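Local coordinates for protein transcription factor TAU subunit SFC1 (Schizosaccharomyces pombe, PDB 4BJI) that forms part of the tauA domain of TFIIIC, which binds boxA promoter sites of tRNA genes, helping assemble the initiation complex that recruits RNA polymerase III, at residues Asn103-Lys115 against Pro135-Asp147. Numbering follows the deposited sequence.
Sequences NAAAYQALFFKLK and PTNRVYQVCDIVD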
ATOM      1  N   ASN A 103      -0.853   5.002 -13.881  1.00  9.17           N
ATOM      2  CA  ASN A 103      -1.606   5.655 -12.801  1.00 10.37           C
ATOM      3  C   ASN A 103      -1.491   4.887 -11.493  1.00  9.12           C
ATOM      4  O   ASN A 103      -1.705   5.471 -10.409  1.00 10.41           O
ATOM      5  CB  ASN A 103      -3.092   5.821 -13.139  1.00 11.88           C
ATOM      6  CG  ASN A 103      -3.324   6.807 -14.240  1.00 20.27           C
ATOM      7  OD1 ASN A 103      -2.575   7.772 -14.401  1.00 23.96           O
ATOM      8  ND2 ASN A 103      -4.362   6.560 -15.029  1.00 29.59           N
ATOM      9  N   ALA A 104      -1.160   3.589 -11.559  1.00  6.58           N
ATOM     10  CA  ALA A 104      -0.997   2.789 -10.362  1.00  6.44           C
ATOM     11  C   ALA A 104       0.246   3.133  -9.547  1.00  6.36           C
ATOM     12  O   ALA A 104       0.408   2.618  -8.438  1.00  6.79           O
ATOM     13  CB  ALA A 104      -1.008   1.323 -10.711  1.00  7.17           C
ATOM     14  N   ALA A 105       1.108   4.026 -10.047  1.00  5.57           N
ATOM     15  CA  ALA A 105       2.164   4.568  -9.220  1.00  5.58           C
ATOM     16  C   ALA A 105       1.605   5.128  -7.913  1.00  6.63           C
ATOM     17  O   ALA A 105       2.274   5.052  -6.877  1.00  8.04           O
ATOM     18  CB  ALA A 105       2.896   5.686  -9.986  1.00  6.30           C
ATOM     19  N   ALA A 106       0.392   5.646  -7.940  1.00  5.66           N
ATOM     20  CA  ALA A 106      -0.220   6.214  -6.746  1.00  7.53           C
ATOM     21  C   ALA A 106      -0.575   5.166  -5.669  1.00  7.28           C
ATOM     22  O   ALA A 106      -0.841   5.504  -4.523  1.00  7.48           O
ATOM     23  CB  ALA A 106      -1.480   6.955  -7.142  1.00 10.66           C
ATOM     24  N   TYR A 107      -0.602   3.884  -6.050  1.00  5.68           N
ATOM     25  CA  TYR A 107      -1.044   2.818  -5.170  1.00  6.28           C
ATOM     26  C   TYR A 107       0.107   1.936  -4.705  1.00  6.88           C
ATOM     27  O   TYR A 107      -0.108   0.991  -3.941  1.00  6.64           O
ATOM     28  CB  TYR A 107      -2.110   1.943  -5.846  1.00  7.66           C
ATOM     29  CG  TYR A 107      -3.259   2.742  -6.393  1.00  8.78           C
ATOM     30  CD1 TYR A 107      -3.869   3.700  -5.612  1.00 11.23           C
ATOM     31  CD2 TYR A 107      -3.658   2.590  -7.705  1.00  9.09           C
ATOM     32  CE1 TYR A 107      -4.912   4.474  -6.124  1.00 13.59           C
ATOM     33  CE2 TYR A 107      -4.686   3.341  -8.221  1.00 10.83           C
ATOM     34  CZ  TYR A 107      -5.280   4.272  -7.431  1.00 13.71           C
ATOM     35  OH  TYR A 107      -6.323   5.009  -8.007  1.00 24.06           O
ATOM     36  N   GLN A 108       1.332   2.235  -5.139  1.00  5.55           N
ATOM     37  CA  GLN A 108       2.486   1.451  -4.695  1.00  5.61           C
ATOM     38  C   GLN A 108       2.622   1.486  -3.183  1.00  5.37           C
ATOM     39  O   GLN A 108       2.279   2.487  -2.541  1.00  6.29           O
ATOM     40  CB  GLN A 108       3.782   1.941  -5.339  1.00  5.96           C
ATOM     41  CG  GLN A 108       3.819   1.628  -6.811  1.00  6.29           C
ATOM     42  CD  GLN A 108       5.106   1.942  -7.534  1.00  5.48           C
ATOM     43  OE1 GLN A 108       5.049   2.303  -8.726  1.00  6.34           O
ATOM     44  NE2 GLN A 108       6.247   1.807  -6.878  1.00  5.68           N
ATOM     45  N   ALA A 109       3.099   0.371  -2.626  1.00  6.12           N
ATOM     46  CA  ALA A 109       3.300   0.167  -1.202  1.00  6.51           C
ATOM     47  C   ALA A 109       4.754   0.155  -0.831  1.00  6.71           C
ATOM     48  O   ALA A 109       5.577  -0.448  -1.527  1.00  8.49           O
ATOM     49  CB  ALA A 109       2.681  -1.176  -0.804  1.00  8.70           C
ATOM     50  N   LEU A 110       5.079   0.889   0.236  1.00  9.15           N
ATOM     51  CA  LEU A 110       6.430   0.870   0.797  1.00  9.90           C
ATOM     52  C   LEU A 110       6.369   0.229   2.169  1.00 10.06           C
ATOM     53  O   LEU A 110       5.593   0.675   3.028  1.00 10.32           O
ATOM     54  CB  LEU A 110       7.018   2.272   0.870  1.00 12.19           C
ATOM     55  CG  LEU A 110       7.295   2.949  -0.472  1.00 14.67           C
ATOM     56  CD1 LEU A 110       6.195   3.870  -0.795  1.00 17.37           C
ATOM     57  CD2 LEU A 110       8.586   3.691  -0.368  1.00 16.78           C
ATOM     58  N   PHE A 111       7.143  -0.842   2.354  1.00 11.71           N
ATOM     59  CA  PHE A 111       7.182  -1.606   3.595  1.00 14.28           C
ATOM     60  C   PHE A 111       8.437  -1.211   4.356  1.00 16.04           C
ATOM     61  O   PHE A 111       9.523  -1.022   3.756  1.00 15.97           O
ATOM     62  CB  PHE A 111       7.233  -3.127   3.324  1.00 16.93           C
ATOM     63  CG  PHE A 111       7.608  -3.955   4.530  1.00 25.01           C
ATOM     64  CD1 PHE A 111       6.703  -4.178   5.551  1.00 33.83           C
ATOM     65  CD2 PHE A 111       8.863  -4.522   4.620  1.00 30.42           C
ATOM     66  CE1 PHE A 111       7.052  -4.954   6.653  1.00 39.19           C
ATOM     67  CE2 PHE A 111       9.222  -5.292   5.713  1.00 39.33           C
ATOM     68  CZ  PHE A 111       8.316  -5.502   6.729  1.00 38.37           C
ATOM     69  N   PHE A 112       8.306  -1.101   5.671  1.00 14.81           N
ATOM     70  CA  PHE A 112       9.421  -0.737   6.517  1.00 14.14           C
ATOM     71  C   PHE A 112       9.623  -1.784   7.581  1.00 19.10           C
ATOM     72  O   PHE A 112       8.680  -2.168   8.268  1.00 21.94           O
ATOM     73  CB  PHE A 112       9.187   0.637   7.133  1.00 14.06           C
ATOM     74  CG  PHE A 112       9.071   1.706   6.107  1.00 11.61           C
ATOM     75  CD1 PHE A 112       7.855   1.999   5.525  1.00 11.46           C
ATOM     76  CD2 PHE A 112      10.201   2.347   5.650  1.00 11.94           C
ATOM     77  CE1 PHE A 112       7.775   2.933   4.515  1.00  9.68           C
ATOM     78  CE2 PHE A 112      10.117   3.285   4.637  1.00 11.52           C
ATOM     79  CZ  PHE A 112       8.910   3.575   4.098  1.00  9.38           C
ATOM     80  N   LYS A 113      10.855  -2.257   7.681  1.00 21.14           N
ATOM     81  CA  LYS A 113      11.169  -3.296   8.647  1.00 37.78           C
ATOM     82  C   LYS A 113      11.713  -2.637   9.891  1.00 43.44           C
ATOM     83  O   LYS A 113      12.923  -2.549  10.077  1.00 65.52           O
ATOM     84  CB  LYS A 113      12.191  -4.277   8.086  1.00 55.74           C
ATOM     85  CG  LYS A 113      12.483  -5.416   9.050  1.00 76.72           C
ATOM     86  CD  LYS A 113      13.487  -6.401   8.481  1.00 90.38           C
ATOM     87  CE  LYS A 113      13.833  -7.482   9.496  1.00 96.39           C
ATOM     88  NZ  LYS A 113      14.786  -8.483   8.940  1.00 99.87           N
ATOM     89  N   LEU A 114      10.814  -2.163  10.738  1.00 38.91           N
ATOM     90  CA  LEU A 114      11.209  -1.490  11.961  1.00 48.28           C
ATOM     91  C   LEU A 114      10.455  -2.086  13.135  1.00 60.76           C
ATOM     92  O   LEU A 114       9.462  -2.791  12.959  1.00 67.69           O
ATOM     93  CB  LEU A 114      10.942   0.015  11.879  1.00 50.44           C
ATOM     94  CG  LEU A 114      11.720   0.837  10.842  1.00 49.60           C
ATOM     95  CD1 LEU A 114      11.258   2.282  10.882  1.00 49.14           C
ATOM     96  CD2 LEU A 114      13.228   0.774  11.051  1.00 48.31           C
ATOM     97  N   LYS A 115      10.925  -1.775  14.335  1.00 63.47           N
ATOM     98  CA  LYS A 115      10.422  -2.398  15.547  1.00 66.55           C
ATOM     99  C   LYS A 115       9.192  -1.661  16.073  1.00 68.14           C
ATOM    100  O   LYS A 115       9.213  -1.105  17.170  1.00 68.05           O
ATOM    101  CB  LYS A 115      11.537  -2.433  16.601  1.00 64.42           C
ATOM    102  CG  LYS A 115      12.657  -3.426  16.271  1.00 70.35           C
ATOM    103  CD  LYS A 115      13.632  -3.618  17.440  1.00 76.42           C
ATOM    104  CE  LYS A 115      14.933  -2.837  17.245  1.00 78.60           C
ATOM    105  NZ  LYS A 115      15.518  -2.360  18.535  1.00 77.78           N
ATOM    106  N   PRO A 135       3.240   5.312  15.324  1.00 20.00           N
ATOM    107  CA  PRO A 135       2.481   4.596  14.311  1.00 20.15           C
ATOM    108  C   PRO A 135       2.709   3.092  14.427  1.00 22.03           C
ATOM    109  O   PRO A 135       3.823   2.665  14.693  1.00 24.46           O
ATOM    110  CB  PRO A 135       3.038   5.161  12.998  1.00 18.23           C
ATOM    111  CG  PRO A 135       4.420   5.551  13.306  1.00 17.23           C
ATOM    112  CD  PRO A 135       4.344   6.085  14.746  1.00 17.60           C
ATOM    113  N   THR A 136       1.660   2.314  14.232  1.00 19.40           N
ATOM    114  CA  THR A 136       1.769   0.866  14.254  1.00 21.30           C
ATOM    115  C   THR A 136       1.827   0.266  12.842  1.00 21.88           C
ATOM    116  O   THR A 136       2.226  -0.877  12.663  1.00 23.38           O
ATOM    117  CB  THR A 136       0.565   0.240  14.964  1.00 26.71           C
ATOM    118  OG1 THR A 136      -0.629   0.494  14.207  1.00 30.92           O
ATOM    119  CG2 THR A 136       0.410   0.803  16.379  1.00 32.55           C
ATOM    120  N   ASN A 137       1.471   1.045  11.829  1.00 17.95           N
ATOM    121  CA  ASN A 137       1.482   0.562  10.463  1.00 17.29           C
ATOM    122  C   ASN A 137       2.894   0.498   9.919  1.00 15.07           C
ATOM    123  O   ASN A 137       3.712   1.380  10.207  1.00 17.47           O
ATOM    124  CB  ASN A 137       0.671   1.540   9.623  1.00 20.14           C
ATOM    125  CG  ASN A 137       0.412   1.040   8.250  1.00 19.07           C
ATOM    126  OD1 ASN A 137       0.233  -0.180   8.035  1.00 18.43           O
ATOM    127  ND2 ASN A 137       0.406   1.961   7.289  1.00 15.46           N
ATOM    128  N   ARG A 138       3.180  -0.532   9.121  1.00 16.08           N
ATOM    129  CA  ARG A 138       4.510  -0.614   8.521  1.00 16.73           C
ATOM    130  C   ARG A 138       4.477  -0.688   7.007  1.00 14.17           C
ATOM    131  O   ARG A 138       5.520  -0.800   6.390  1.00 14.70           O
ATOM    132  CB  ARG A 138       5.297  -1.801   9.071  1.00 21.28           C
ATOM    133  CG  ARG A 138       5.630  -1.663  10.578  1.00 22.68           C
ATOM    134  CD  ARG A 138       6.722  -0.592  10.843  1.00 24.37           C
ATOM    135  NE  ARG A 138       7.053  -0.494  12.271  1.00 27.56           N
ATOM    136  CZ  ARG A 138       6.444   0.322  13.126  1.00 33.80           C
ATOM    137  NH1 ARG A 138       5.472   1.126  12.707  1.00 30.27           N
ATOM    138  NH2 ARG A 138       6.798   0.328  14.405  1.00 36.57           N
ATOM    139  N   VAL A 139       3.290  -0.646   6.409  1.00 11.92           N
ATOM    140  CA  VAL A 139       3.175  -0.633   4.947  1.00 11.19           C
ATOM    141  C   VAL A 139       2.307   0.561   4.558  1.00 10.77           C
ATOM    142  O   VAL A 139       1.168   0.654   4.986  1.00 13.42           O
ATOM    143  CB  VAL A 139       2.549  -1.913   4.355  1.00 12.71           C
ATOM    144  CG1 VAL A 139       2.529  -1.844   2.844  1.00 11.15           C
ATOM    145  CG2 VAL A 139       3.302  -3.144   4.820  1.00 21.40           C
ATOM    146  N   TYR A 140       2.881   1.498   3.802  1.00  7.47           N
ATOM    147  CA  TYR A 140       2.194   2.732   3.409  1.00  7.43           C
ATOM    148  C   TYR A 140       2.057   2.778   1.909  1.00  7.50           C
ATOM    149  O   TYR A 140       3.034   2.576   1.184  1.00  8.90           O
ATOM    150  CB  TYR A 140       2.965   3.959   3.884  1.00  7.90           C
ATOM    151  CG  TYR A 140       2.985   4.088   5.385  1.00  8.11           C
ATOM    152  CD1 TYR A 140       3.986   3.497   6.131  1.00  9.40           C
ATOM    153  CD2 TYR A 140       2.001   4.780   6.039  1.00  8.70           C
ATOM    154  CE1 TYR A 140       4.004   3.605   7.506  1.00 11.34           C
ATOM    155  CE2 TYR A 140       2.018   4.894   7.415  1.00 10.78           C
ATOM    156  CZ  TYR A 140       3.021   4.316   8.125  1.00 12.47           C
ATOM    157  OH  TYR A 140       3.010   4.442   9.531  1.00 16.19           O
ATOM    158  N   GLN A 141       0.873   3.128   1.449  1.00  5.68           N
ATOM    159  CA  GLN A 141       0.662   3.367   0.032  1.00  6.34           C
ATOM    160  C   GLN A 141       0.914   4.830  -0.328  1.00  5.75           C
ATOM    161  O   GLN A 141       0.631   5.731   0.462  1.00  6.37           O
ATOM    162  CB  GLN A 141      -0.729   2.974  -0.394  1.00  7.50           C
ATOM    163  CG  GLN A 141      -0.902   1.450  -0.427  1.00  9.04           C
ATOM    164  CD  GLN A 141      -2.277   1.089  -0.919  1.00  7.25           C
ATOM    165  OE1 GLN A 141      -3.205   0.955  -0.106  1.00  9.76           O
ATOM    166  NE2 GLN A 141      -2.453   0.959  -2.208  1.00  7.10           N
ATOM    167  N   VAL A 142       1.433   5.065  -1.529  1.00  4.68           N
ATOM    168  CA  VAL A 142       1.800   6.419  -1.934  1.00  5.37           C
ATOM    169  C   VAL A 142       0.671   7.440  -1.794  1.00  6.07           C
ATOM    170  O   VAL A 142       0.892   8.553  -1.306  1.00  6.37           O
ATOM    171  CB  VAL A 142       2.331   6.386  -3.365  1.00  5.86           C
ATOM    172  CG1 VAL A 142       2.405   7.807  -3.975  1.00  7.75           C
ATOM    173  CG2 VAL A 142       3.691   5.659  -3.399  1.00  6.95           C
ATOM    174  N   CYS A 143      -0.521   7.076  -2.216  1.00  5.55           N
ATOM    175  CA  CYS A 143      -1.666   7.977  -2.161  1.00  7.67           C
ATOM    176  C   CYS A 143      -2.038   8.393  -0.747  1.00  7.96           C
ATOM    177  O   CYS A 143      -2.794   9.369  -0.579  1.00  9.92           O
ATOM    178  CB  CYS A 143      -2.859   7.349  -2.878  1.00  8.09           C
ATOM    179  SG  CYS A 143      -3.377   5.725  -2.224  1.00  9.13           S
ATOM    180  N   ASP A 144      -1.546   7.654   0.251  1.00  6.10           N
ATOM    181  CA  ASP A 144      -1.836   7.936   1.651  1.00  6.83           C
ATOM    182  C   ASP A 144      -0.680   8.703   2.322  1.00  6.47           C
ATOM    183  O   ASP A 144      -0.742   8.936   3.536  1.00  6.92           O
ATOM    184  CB  ASP A 144      -2.121   6.652   2.404  1.00  7.09           C
ATOM    185  CG  ASP A 144      -3.301   5.881   1.843  1.00  8.88           C
ATOM    186  OD1 ASP A 144      -4.241   6.521   1.341  1.00 10.31           O
ATOM    187  OD2 ASP A 144      -3.267   4.639   1.943  1.00  9.24           O
ATOM    188  N   ILE A 145       0.312   9.125   1.542  1.00  6.15           N
ATOM    189  CA  ILE A 145       1.413   9.931   2.071  1.00  7.29           C
ATOM    190  C   ILE A 145       1.019  11.401   1.943  1.00  9.51           C
ATOM    191  O   ILE A 145       0.995  11.976   0.835  1.00 10.41           O
ATOM    192  CB  ILE A 145       2.723   9.657   1.325  1.00  8.48           C
ATOM    193  CG1 ILE A 145       3.107   8.202   1.451  1.00  9.25           C
ATOM    194  CG2 ILE A 145       3.812  10.600   1.883  1.00 11.61           C
ATOM    195  CD1 ILE A 145       4.287   7.869   0.604  1.00 13.35           C
ATOM    196  N   VAL A 146       0.682  12.018   3.071  1.00  7.11           N
ATOM    197  CA  VAL A 146       0.257  13.420   3.044  1.00  8.14           C
ATOM    198  C   VAL A 146       1.364  14.362   3.515  1.00  7.16           C
ATOM    199  O   VAL A 146       1.283  15.603   3.354  1.00  9.03           O
ATOM    200  CB  VAL A 146      -1.015  13.681   3.901  1.00 11.18           C
ATOM    201  CG1 VAL A 146      -2.178  12.828   3.370  1.00 14.58           C
ATOM    202  CG2 VAL A 146      -0.772  13.442   5.385  1.00 11.23           C
ATOM    203  N   ASP A 147       2.418  13.813   4.111  1.00  7.19           N
ATOM    204  CA  ASP A 147       3.557  14.610   4.590  1.00  6.81           C
ATOM    205  C   ASP A 147       3.989  15.570   3.484  1.00  8.34           C
ATOM    206  O   ASP A 147       4.345  15.109   2.393  1.00  8.71           O
ATOM    207  CB  ASP A 147       4.696  13.672   4.943  1.00  7.20           C
ATOM    208  CG  ASP A 147       5.920  14.363   5.507  1.00 10.95           C
ATOM    209  OD1 ASP A 147       6.194  15.506   5.097  1.00 14.94           O
ATOM    210  OD2 ASP A 147       6.620  13.752   6.325  1.00 10.97           O
TER
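Leu110 and Tyr140 grip each other by two backbone hydrogen bonds, Leu110 N to Tyr140 O at 2.8 Å and Tyr140 N to Leu110 O at 2.9 Å, and the bonds from Phe112 N to Arg138 O and from Val142 N to Gln108 O extend the pairing to either side. On one face Val139, a branched residue suited to a strand, sends its two methyls different ways: CG1 meets Ala109 CB at 3.7 Å, while CG2 lies in the ring plane of Phe111, against edge atom CD1. The opposite face carries Leu110 and Tyr140; beside them the Phe112 side chain crosses that of Tyr140 at about a right angle, CE1 of Phe112 meeting CD1 of Tyr140 obliquely, and Leu110 CD1 reaches Val142 CG2 at 4.0 Å. The result is a two-stranded antiparallel ribbon whose strands are joined by a long loop, separate from the four-stranded sheet of this DNA-binding domain. Leu110 and Phe112 pack on helix 172-189, whereas Ala109 and Gln141 touch strand 90-93, so the ribbon stands between the two.

Gln141 suits this junction because one amide can serve several backbones. Its extended chain carries NE2 to Tyr107 O, 2.9 Å away in the amide plane; NE2 also bonds Val53 O, and OE1 takes Arg51 and Thr55 N. Close by, Cys143 N bonds Ala106 O, and chi1 of 58° sets SG at the edge of the Tyr107 ring, 4.0 Å from CD1.

At the far end Arg138, bent at chi2 (-72°), lays its aliphatic part along Phe112 O, and NE makes a weak, 3.4 Å bond to Leu114 O. NH1 bonds Pro135 O and Asn137 O, both near the guanidinium plane, which fixes the group's rotation. Asn137 ND2 in turn lies above one face of the Tyr140 ring, offset toward its rim, and bonds Val139 O at 2.8 Å.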